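Local coordinates for uncharacterized protein (Pseudomonas aeruginosa PAO1, PDB 4R1D) that probably acts as a lipase of the alpha/beta hydrolase family, a calcium-binding type VI secretion effector held in complex with its inhibitor, at residues L78-D83 against I301-L306; D435-W440 against T529-E534; D497-T502 against Y533-S538. All blocks are in the same frame, centred on the assembly; numbering follows the deposited sequence.

How the interactions relate
The three contacts draw together loops of one alpha/beta hydrolase. Interaction 1, at the surface before helices 84-95 and 310-317, closes before interactions 2 and 3 open; those two overlap in sequence. Interactions 2 and 3 both end on the loop between strand 515-519 and helix 542-556, share Y533 and E534, and have centres about 7 Å apart. A salt bridge from R437 to E498 joins them. The centre of interaction 1 is about 15 Å from that of interaction 3. Those two touch where Q303 meets E537 and V304 packs on Q536. The loop carrying H535 is held by interactions 2 and 3 and touched by interaction 1. All three lie away from the calcium site.

Interaction 1 (L78-D83 against I301-L306); sequences LWPMDD and IAQVVL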
loop_
_atom_site.group_PDB
_atom_site.type_symbol
_atom_site.label_atom_id
_atom_site.label_comp_id
_atom_site.label_asym_id
_atom_site.label_seq_id
_atom_site.Cartn_x
_atom_site.Cartn_y
_atom_site.Cartn_z
ATOM N N LEU A 78 -6.079 6.341 15.107
ATOM C CA LEU A 78 -6.330 7.165 16.289
ATOM C C LEU A 78 -5.264 6.878 17.334
ATOM O O LEU A 78 -5.212 7.516 18.384
ATOM C CB LEU A 78 -7.722 6.890 16.863
ATOM C CG LEU A 78 -8.876 7.096 15.882
ATOM C CD1 LEU A 78 -10.218 6.980 16.592
ATOM C CD2 LEU A 78 -8.747 8.448 15.186
ATOM N N TRP A 79 -4.412 5.908 17.025
ATOM C CA TRP A 79 -3.335 5.503 17.911
ATOM C C TRP A 79 -2.035 5.425 17.115
ATOM O O TRP A 79 -2.042 5.023 15.955
ATOM C CB TRP A 79 -3.661 4.138 18.520
ATOM C CG TRP A 79 -3.518 4.093 20.004
ATOM C CD1 TRP A 79 -2.536 3.463 20.715
ATOM C CD2 TRP A 79 -4.382 4.708 20.968
ATOM N NE1 TRP A 79 -2.737 3.649 22.064
ATOM C CE2 TRP A 79 -3.863 4.409 22.245
ATOM C CE3 TRP A 79 -5.544 5.483 20.875
ATOM C CZ2 TRP A 79 -4.467 4.858 23.421
ATOM C CZ3 TRP A 79 -6.142 5.929 22.043
ATOM C CH2 TRP A 79 -5.602 5.614 23.299
ATOM N N PRO A 80 -0.918 5.853 17.719
ATOM C CA PRO A 80 -0.895 6.551 19.003
ATOM C C PRO A 80 -0.817 8.058 18.768
ATOM O O PRO A 80 0.174 8.542 18.218
ATOM C CB PRO A 80 0.406 6.055 19.626
ATOM C CG PRO A 80 1.321 5.880 18.445
ATOM C CD PRO A 80 0.443 5.522 17.255
ATOM N N MET A 81 -1.859 8.784 19.154
ATOM C CA MET A 81 -1.833 10.237 19.076
ATOM C C MET A 81 -0.807 10.762 20.072
ATOM O O MET A 81 -1.172 11.340 21.093
ATOM C CB MET A 81 -3.213 10.811 19.404
ATOM C CG MET A 81 -4.266 10.547 18.351
ATOM S SD MET A 81 -4.027 11.567 16.885
ATOM C CE MET A 81 -4.576 13.168 17.479
ATOM N N ASP A 82 0.472 10.556 19.780
ATOM C CA ASP A 82 1.527 10.885 20.734
ATOM C C ASP A 82 2.597 11.787 20.133
ATOM O O ASP A 82 3.581 12.120 20.792
ATOM C CB ASP A 82 2.175 9.607 21.284
ATOM C CG ASP A 82 2.837 8.767 20.198
ATOM O OD1 ASP A 82 3.026 7.552 20.418
ATOM O OD2 ASP A 82 3.170 9.313 19.124
ATOM N N ASP A 83 2.408 12.175 18.878
ATOM C CA ASP A 83 3.383 13.023 18.214
ATOM C C ASP A 83 2.703 14.002 17.271
ATOM O O ASP A 83 1.979 13.606 16.368
ATOM C CB ASP A 83 4.393 12.179 17.441
ATOM C CG ASP A 83 5.464 13.022 16.804
ATOM O OD1 ASP A 83 6.322 13.546 17.553
ATOM O OD2 ASP A 83 5.439 13.177 15.564
ATOM N N ILE A 301 -8.214 0.882 17.925
ATOM C CA ILE A 301 -6.869 0.735 18.469
ATOM C C ILE A 301 -5.765 0.638 17.406
ATOM O O ILE A 301 -4.581 0.730 17.731
ATOM C CB ILE A 301 -6.780 -0.503 19.371
ATOM C CG1 ILE A 301 -7.179 -1.756 18.583
ATOM C CG2 ILE A 301 -7.664 -0.330 20.594
ATOM C CD1 ILE A 301 -7.203 -3.030 19.408
ATOM N N ALA A 302 -6.139 0.432 16.146
ATOM C CA ALA A 302 -5.141 0.198 15.101
ATOM C C ALA A 302 -4.345 1.457 14.735
ATOM O O ALA A 302 -4.919 2.536 14.527
ATOM C CB ALA A 302 -5.793 -0.395 13.861
ATOM N N GLN A 303 -3.024 1.310 14.647
ATOM C CA GLN A 303 -2.155 2.414 14.240
ATOM C C GLN A 303 -2.264 2.699 12.756
ATOM O O GLN A 303 -2.111 3.845 12.319
ATOM C CB GLN A 303 -0.690 2.089 14.518
ATOM C CG GLN A 303 -0.339 1.839 15.944
ATOM C CD GLN A 303 1.154 1.833 16.121
ATOM O OE1 GLN A 303 1.834 2.788 15.735
ATOM N NE2 GLN A 303 1.684 0.746 16.667
ATOM N N VAL A 304 -2.461 1.642 11.970
ATOM C CA VAL A 304 -2.526 1.791 10.527
ATOM C C VAL A 304 -3.806 1.156 10.016
ATOM O O VAL A 304 -4.078 -0.012 10.301
ATOM C CB VAL A 304 -1.311 1.159 9.862
ATOM C CG1 VAL A 304 -1.265 1.536 8.408
ATOM C CG2 VAL A 304 -0.047 1.634 10.566
ATOM N N VAL A 305 -4.592 1.933 9.276
ATOM C CA VAL A 305 -5.934 1.516 8.896
ATOM C C VAL A 305 -6.260 1.908 7.463
ATOM O O VAL A 305 -5.674 2.841 6.933
ATOM C CB VAL A 305 -6.993 2.134 9.839
ATOM C CG1 VAL A 305 -6.712 1.753 11.291
ATOM C CG2 VAL A 305 -7.040 3.651 9.685
ATOM N N LEU A 306 -7.198 1.195 6.842
ATOM C CA LEU A 306 -7.711 1.587 5.535
ATOM C C LEU A 306 -9.199 1.933 5.597
ATOM O O LEU A 306 -9.859 2.057 4.571
ATOM C CB LEU A 306 -7.461 0.489 4.501
ATOM C CG LEU A 306 -5.992 0.198 4.206
ATOM C CD1 LEU A 306 -5.840 -0.983 3.258
ATOM C CD2 LEU A 306 -5.347 1.446 3.596
#
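W79 and Q303 meet through a CA-H...O contact, and no hydrogen bond crosses between the segments. Q303 CA lies 3.1 Å from W79 O, with an angle of 150° at the hydrogen. The carbonyl belongs to the W79-P80 peptide, which is cis. Next to it, P80 CD touches the end of the Q303 side chain, 3.4 Å from Q303 OE1, and the two side chains cross obliquely. Q303 CG stands opposite its own carbonyl carbon (chi1 -61°), and the chain beyond it is extended. This carries the amide across to CD of the proline. The other end of that amide, NE2, is hydrogen-bonded to E537, and the Q303 backbone is bonded to G77. W79 turns its CB toward the carbonyl of I301, with W79 CB 3.6 Å from I301 O, while its indole leads away from this segment. L78 touches F198 of the partner chain, and segment 78-83 runs on into helix 84-95. This is a loop-to-loop contact at the surface of the enzyme, beside the interface of an enzyme-inhibitor complex.

Interaction 2 (D435-W440 against T529-E534); sequences DSRHSW and TKRGYE
R531 grips S436 side-on by two hydrogen bonds, one to each of two oxygens. R531 NE meets S436 OG at 2.8 Å, almost straight at 172°. R531 NH2 reaches S436 O at 3.2 Å, from above the carbonyl plane. Both oxygens lie close to the guanidinium plane, so the pair fixes its rotation. S436 OG is also bonded to D434. R437 uses NE and NH2 in a second side-on grip, this time on a single atom. R437 NE is 2.8 Å from G532 O and R437 NH2 is 3.0 Å from G532 O. The NH2 bond lies in the carbonyl plane, whereas NE comes in above it.

The two guanidinium groups stack. Their centres are 3.6 Å apart and their planes differ by 19°. R531 has CG anti to its backbone N (chi1 -179°) and an extended chain, which carries its guanidinium over one face of R437. On the opposite face, E534 CB lies 3.8 Å from R437 NH1. The like charges are close, but R437 NH1 also forms a salt bridge with E498, which probably offsets part of the repulsion.

The arrangement is an arginine-arginine stack. It joins the loops that follow strands 427-432 and 515-519, neighbours in the parallel sheet of the alpha/beta hydrolase fold.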
loop_
_atom_site.group_PDB
_atom_site.type_symbol
_atom_site.label_atom_id
_atom_site.label_comp_id
_atom_site.label_asym_id
_atom_site.label_seq_id
_atom_site.Cartn_x
_atom_site.Cartn_y
_atom_site.Cartn_z
ATOM N N ASP A 435 -1.916 -16.564 23.109
ATOM C CA ASP A 435 -3.357 -16.723 23.247
ATOM C C ASP A 435 -4.046 -15.523 23.896
ATOM O O ASP A 435 -5.272 -15.491 23.969
ATOM C CB ASP A 435 -3.680 -18.021 23.987
ATOM C CG ASP A 435 -3.628 -19.230 23.071
ATOM O OD1 ASP A 435 -4.214 -19.159 21.968
ATOM O OD2 ASP A 435 -3.003 -20.244 23.442
ATOM N N SER A 436 -3.274 -14.526 24.334
ATOM C CA SER A 436 -3.880 -13.281 24.818
ATOM C C SER A 436 -4.112 -12.268 23.692
ATOM O O SER A 436 -4.515 -11.132 23.935
ATOM C CB SER A 436 -3.062 -12.652 25.953
ATOM O OG SER A 436 -1.900 -12.013 25.452
ATOM N N ARG A 437 -3.861 -12.681 22.452
ATOM C CA ARG A 437 -4.132 -11.820 21.308
ATOM C C ARG A 437 -4.976 -12.609 20.326
ATOM O O ARG A 437 -4.437 -13.379 19.538
ATOM C CB ARG A 437 -2.821 -11.378 20.660
ATOM C CG ARG A 437 -1.881 -10.704 21.637
ATOM C CD ARG A 437 -0.738 -10.030 20.925
ATOM N NE ARG A 437 0.223 -9.409 21.837
ATOM C CZ ARG A 437 0.163 -8.149 22.257
ATOM N NH1 ARG A 437 -0.827 -7.354 21.871
ATOM N NH2 ARG A 437 1.103 -7.680 23.065
ATOM N N HIS A 438 -6.296 -12.439 20.401
ATOM C CA HIS A 438 -7.222 -13.319 19.684
ATOM C C HIS A 438 -7.012 -13.299 18.173
ATOM O O HIS A 438 -7.225 -14.312 17.500
ATOM C CB HIS A 438 -8.686 -13.029 20.061
ATOM C CG HIS A 438 -9.292 -11.859 19.347
ATOM N ND1 HIS A 438 -9.134 -10.559 19.778
ATOM C CD2 HIS A 438 -10.088 -11.799 18.251
ATOM C CE1 HIS A 438 -9.790 -9.746 18.967
ATOM N NE2 HIS A 438 -10.376 -10.474 18.032
ATOM N N SER A 439 -6.610 -12.139 17.653
ATOM C CA SER A 439 -6.173 -12.006 16.265
ATOM C C SER A 439 -7.245 -12.391 15.239
ATOM O O SER A 439 -6.912 -12.748 14.108
ATOM C CB SER A 439 -4.924 -12.860 16.025
ATOM O OG SER A 439 -3.909 -12.613 16.990
ATOM N N TRP A 440 -8.515 -12.312 15.628
ATOM C CA TRP A 440 -9.622 -12.740 14.766
ATOM C C TRP A 440 -9.383 -14.126 14.180
ATOM O O TRP A 440 -9.809 -14.431 13.059
ATOM C CB TRP A 440 -9.874 -11.701 13.657
ATOM C CG TRP A 440 -10.248 -10.393 14.252
ATOM C CD1 TRP A 440 -9.478 -9.271 14.326
ATOM C CD2 TRP A 440 -11.472 -10.090 14.929
ATOM N NE1 TRP A 440 -10.158 -8.274 14.993
ATOM C CE2 TRP A 440 -11.386 -8.754 15.371
ATOM C CE3 TRP A 440 -12.638 -10.815 15.194
ATOM C CZ2 TRP A 440 -12.418 -8.132 16.066
ATOM C CZ3 TRP A 440 -13.663 -10.199 15.882
ATOM C CH2 TRP A 440 -13.549 -8.871 16.315
ATOM N N THR A 529 9.391 -15.583 28.193
ATOM C CA THR A 529 8.307 -15.571 29.178
ATOM C C THR A 529 7.409 -14.340 29.131
ATOM O O THR A 529 6.334 -14.347 29.722
ATOM C CB THR A 529 8.832 -15.714 30.623
ATOM O OG1 THR A 529 9.559 -14.530 30.984
ATOM C CG2 THR A 529 9.728 -16.930 30.736
ATOM N N LYS A 530 7.842 -13.280 28.451
ATOM C CA LYS A 530 7.001 -12.098 28.303
ATOM C C LYS A 530 5.822 -12.385 27.384
ATOM O O LYS A 530 5.899 -13.254 26.522
ATOM C CB LYS A 530 7.805 -10.928 27.732
ATOM C CG LYS A 530 8.960 -10.474 28.608
ATOM C CD LYS A 530 8.478 -9.976 29.964
ATOM C CE LYS A 530 9.614 -9.334 30.752
ATOM N NZ LYS A 530 10.756 -10.273 30.936
ATOM N N ARG A 531 4.734 -11.643 27.553
ATOM C CA ARG A 531 3.590 -11.748 26.643
ATOM C C ARG A 531 4.092 -11.562 25.210
ATOM O O ARG A 531 4.981 -10.738 24.969
ATOM C CB ARG A 531 2.566 -10.651 26.963
ATOM C CG ARG A 531 1.299 -10.666 26.095
ATOM C CD ARG A 531 0.497 -9.376 26.287
ATOM N NE ARG A 531 -0.832 -9.465 25.691
ATOM C CZ ARG A 531 -1.584 -8.417 25.361
ATOM N NH1 ARG A 531 -1.141 -7.182 25.567
ATOM N NH2 ARG A 531 -2.784 -8.605 24.824
ATOM N N GLY A 532 3.546 -12.335 24.272
ATOM C CA GLY A 532 3.938 -12.222 22.873
ATOM C C GLY A 532 3.705 -10.815 22.363
ATOM O O GLY A 532 2.787 -10.130 22.805
ATOM N N TYR A 533 4.544 -10.379 21.429
ATOM C CA TYR A 533 4.489 -9.016 20.928
ATOM C C TYR A 533 3.342 -8.814 19.946
ATOM O O TYR A 533 2.751 -9.771 19.455
ATOM C CB TYR A 533 5.828 -8.632 20.278
ATOM C CG TYR A 533 6.443 -9.745 19.455
ATOM C CD1 TYR A 533 5.933 -10.074 18.198
ATOM C CD2 TYR A 533 7.531 -10.467 19.928
ATOM C CE1 TYR A 533 6.493 -11.102 17.434
ATOM C CE2 TYR A 533 8.099 -11.488 19.179
ATOM C CZ TYR A 533 7.573 -11.809 17.936
ATOM O OH TYR A 533 8.130 -12.825 17.197
ATOM N N GLU A 534 3.031 -7.549 19.684
ATOM C CA GLU A 534 2.027 -7.166 18.710
ATOM C C GLU A 534 2.691 -7.032 17.341
ATOM O O GLU A 534 3.860 -6.674 17.240
ATOM C CB GLU A 534 1.389 -5.836 19.140
ATOM C CG GLU A 534 0.314 -5.284 18.205
ATOM C CD GLU A 534 0.885 -4.472 17.058
ATOM O OE1 GLU A 534 1.897 -3.768 17.265
ATOM O OE2 GLU A 534 0.329 -4.557 15.940
#

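Interaction 3 (D497-T502 against Y533-S538); sequences DETVPT and YEHQES
D497 and H535 are joined by two hydrogen bonds, one between side chains and one from the backbone. H535 ND1 donates to D497 OD2 at 2.8 Å. The carboxylate oxygen lies in the plane of the imidazole, at its edge, and is met on its syn side, though from about 31° out of the carboxylate plane. The two planes are turned 65° apart. H535 N donates to D497 O at 2.9 Å. The histidine is therefore held at both its ring and its main chain. Its CG is anti to the backbone N (chi1 -173°), which swings the ND1 edge of the ring to the aspartate.

The other carboxylate oxygen is held by the chain of D497's own loop. D497 OD1 accepts from T499 N and, more closely at 2.7 Å, from V500 N. This is an Asx turn extended to an Asx motif, and it fixes the carboxylate for the histidine.

T499 and V500 pack against the ring. T499 CB makes a CH-pi contact over one face, 4.0 Å from the centroid of the H535 ring. V500 CG2 approaches obliquely, 3.5 Å from H535 CE1.

A water bridges the two loops: it is hydrogen-bonded to T499 OG1 and donates to E534 OE2, 2.7 Å away. E534 OE2 also accepts from Q536 N, and E534 OE1 from E537 N, so this carboxylate holds the type I turn from H535 to S538.

H535 NE2 is hydrogen-bonded to S256 OG, in the loop after strand 250-255. The Asp-His-Ser chain is consistent with the catalytic triad of alpha/beta hydrolases.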
loop_
_atom_site.group_PDB
_atom_site.type_symbol
_atom_site.label_atom_id
_atom_site.label_comp_id
_atom_site.label_asym_id
_atom_site.label_seq_id
_atom_site.Cartn_x
_atom_site.Cartn_y
_atom_site.Cartn_z
ATOM N N ASP A 497 -0.533 -12.626 16.869
ATOM C CA ASP A 497 0.130 -11.384 17.252
ATOM C C ASP A 497 -0.769 -10.173 17.011
ATOM O O ASP A 497 -0.281 -9.054 16.927
ATOM C CB ASP A 497 1.467 -11.235 16.508
ATOM C CG ASP A 497 1.284 -10.992 15.015
ATOM O OD1 ASP A 497 0.131 -10.798 14.593
ATOM O OD2 ASP A 497 2.289 -10.978 14.268
ATOM N N GLU A 498 -2.080 -10.423 16.915
ATOM C CA GLU A 498 -3.118 -9.414 16.671
ATOM C C GLU A 498 -3.496 -9.361 15.198
ATOM O O GLU A 498 -4.661 -9.174 14.856
ATOM C CB GLU A 498 -2.732 -8.010 17.159
ATOM C CG GLU A 498 -2.308 -7.953 18.612
ATOM C CD GLU A 498 -3.247 -7.153 19.474
ATOM O OE1 GLU A 498 -3.739 -6.096 19.008
ATOM O OE2 GLU A 498 -3.479 -7.587 20.624
ATOM N N THR A 499 -2.506 -9.536 14.329
ATOM C CA THR A 499 -2.751 -9.471 12.890
ATOM C C THR A 499 -2.573 -10.812 12.186
ATOM O O THR A 499 -3.321 -11.123 11.262
ATOM C CB THR A 499 -1.855 -8.422 12.218
ATOM O OG1 THR A 499 -2.349 -7.122 12.538
ATOM C CG2 THR A 499 -1.869 -8.602 10.697
ATOM N N VAL A 500 -1.590 -11.595 12.627
ATOM C CA VAL A 500 -1.318 -12.910 12.048
ATOM C C VAL A 500 -1.669 -14.012 13.059
ATOM O O VAL A 500 -1.011 -14.145 14.079
ATOM C CB VAL A 500 0.172 -13.027 11.652
ATOM C CG1 VAL A 500 0.519 -14.431 11.114
ATOM C CG2 VAL A 500 0.524 -11.947 10.606
ATOM N N PRO A 501 -2.719 -14.795 12.776
ATOM C CA PRO A 501 -3.038 -15.909 13.686
ATOM C C PRO A 501 -1.888 -16.895 13.697
ATOM O O PRO A 501 -1.196 -17.049 12.699
ATOM C CB PRO A 501 -4.261 -16.554 13.035
ATOM C CG PRO A 501 -4.921 -15.410 12.305
ATOM C CD PRO A 501 -3.767 -14.589 11.761
ATOM N N THR A 502 -1.687 -17.571 14.818
ATOM C CA THR A 502 -0.648 -18.577 14.900
ATOM C C THR A 502 -0.762 -19.605 13.753
ATOM O O THR A 502 0.248 -20.097 13.253
ATOM C CB THR A 502 -0.680 -19.253 16.294
ATOM O OG1 THR A 502 -0.633 -18.234 17.306
ATOM C CG2 THR A 502 0.507 -20.186 16.476
ATOM N N TYR A 533 4.544 -10.379 21.429
ATOM C CA TYR A 533 4.489 -9.016 20.928
ATOM C C TYR A 533 3.342 -8.814 19.946
ATOM O O TYR A 533 2.751 -9.771 19.455
ATOM C CB TYR A 533 5.828 -8.632 20.278
ATOM C CG TYR A 533 6.443 -9.745 19.455
ATOM C CD1 TYR A 533 5.933 -10.074 18.198
ATOM C CD2 TYR A 533 7.531 -10.467 19.928
ATOM C CE1 TYR A 533 6.493 -11.102 17.434
ATOM C CE2 TYR A 533 8.099 -11.488 19.179
ATOM C CZ TYR A 533 7.573 -11.809 17.936
ATOM O OH TYR A 533 8.130 -12.825 17.197
ATOM N N GLU A 534 3.031 -7.549 19.684
ATOM C CA GLU A 534 2.027 -7.166 18.710
ATOM C C GLU A 534 2.691 -7.032 17.341
ATOM O O GLU A 534 3.860 -6.674 17.240
ATOM C CB GLU A 534 1.389 -5.836 19.140
ATOM C CG GLU A 534 0.314 -5.284 18.205
ATOM C CD GLU A 534 0.885 -4.472 17.058
ATOM O OE1 GLU A 534 1.897 -3.768 17.265
ATOM O OE2 GLU A 534 0.329 -4.557 15.940
ATOM N N HIS A 535 1.933 -7.339 16.296
ATOM C CA HIS A 535 2.440 -7.397 14.925
ATOM C C HIS A 535 3.211 -6.156 14.460
ATOM O O HIS A 535 4.351 -6.247 14.008
ATOM C CB HIS A 535 1.275 -7.662 13.961
ATOM C CG HIS A 535 1.694 -7.911 12.545
ATOM N ND1 HIS A 535 2.168 -9.131 12.116
ATOM C CD2 HIS A 535 1.690 -7.104 11.453
ATOM C CE1 HIS A 535 2.453 -9.066 10.827
ATOM N NE2 HIS A 535 2.168 -7.847 10.398
ATOM N N GLN A 536 2.569 -5.000 14.552
ATOM C CA GLN A 536 3.087 -3.797 13.941
ATOM C C GLN A 536 4.414 -3.414 14.564
ATOM O O GLN A 536 5.318 -2.934 13.876
ATOM C CB GLN A 536 2.115 -2.647 14.139
ATOM C CG GLN A 536 2.633 -1.357 13.552
ATOM C CD GLN A 536 2.666 -1.415 12.049
ATOM O OE1 GLN A 536 3.712 -1.667 11.438
ATOM N NE2 GLN A 536 1.509 -1.191 11.433
ATOM N N GLU A 537 4.522 -3.647 15.867
ATOM C CA GLU A 537 5.694 -3.238 16.624
ATOM C C GLU A 537 6.637 -4.402 16.927
ATOM O O GLU A 537 7.492 -4.281 17.788
ATOM C CB GLU A 537 5.264 -2.596 17.948
ATOM C CG GLU A 537 4.409 -1.351 17.796
ATOM C CD GLU A 537 5.156 -0.219 17.130
ATOM O OE1 GLU A 537 6.358 -0.063 17.411
ATOM O OE2 GLU A 537 4.556 0.514 16.315
ATOM N N SER A 538 6.476 -5.528 16.239
ATOM C CA SER A 538 7.238 -6.737 16.597
ATOM C C SER A 538 8.758 -6.521 16.665
ATOM O O SER A 538 9.433 -7.071 17.543
ATOM C CB SER A 538 6.870 -7.931 15.690
ATOM O OG SER A 538 7.254 -7.733 14.333
HETATM O O HOH W 1 -1.820 -5.823 14.944
#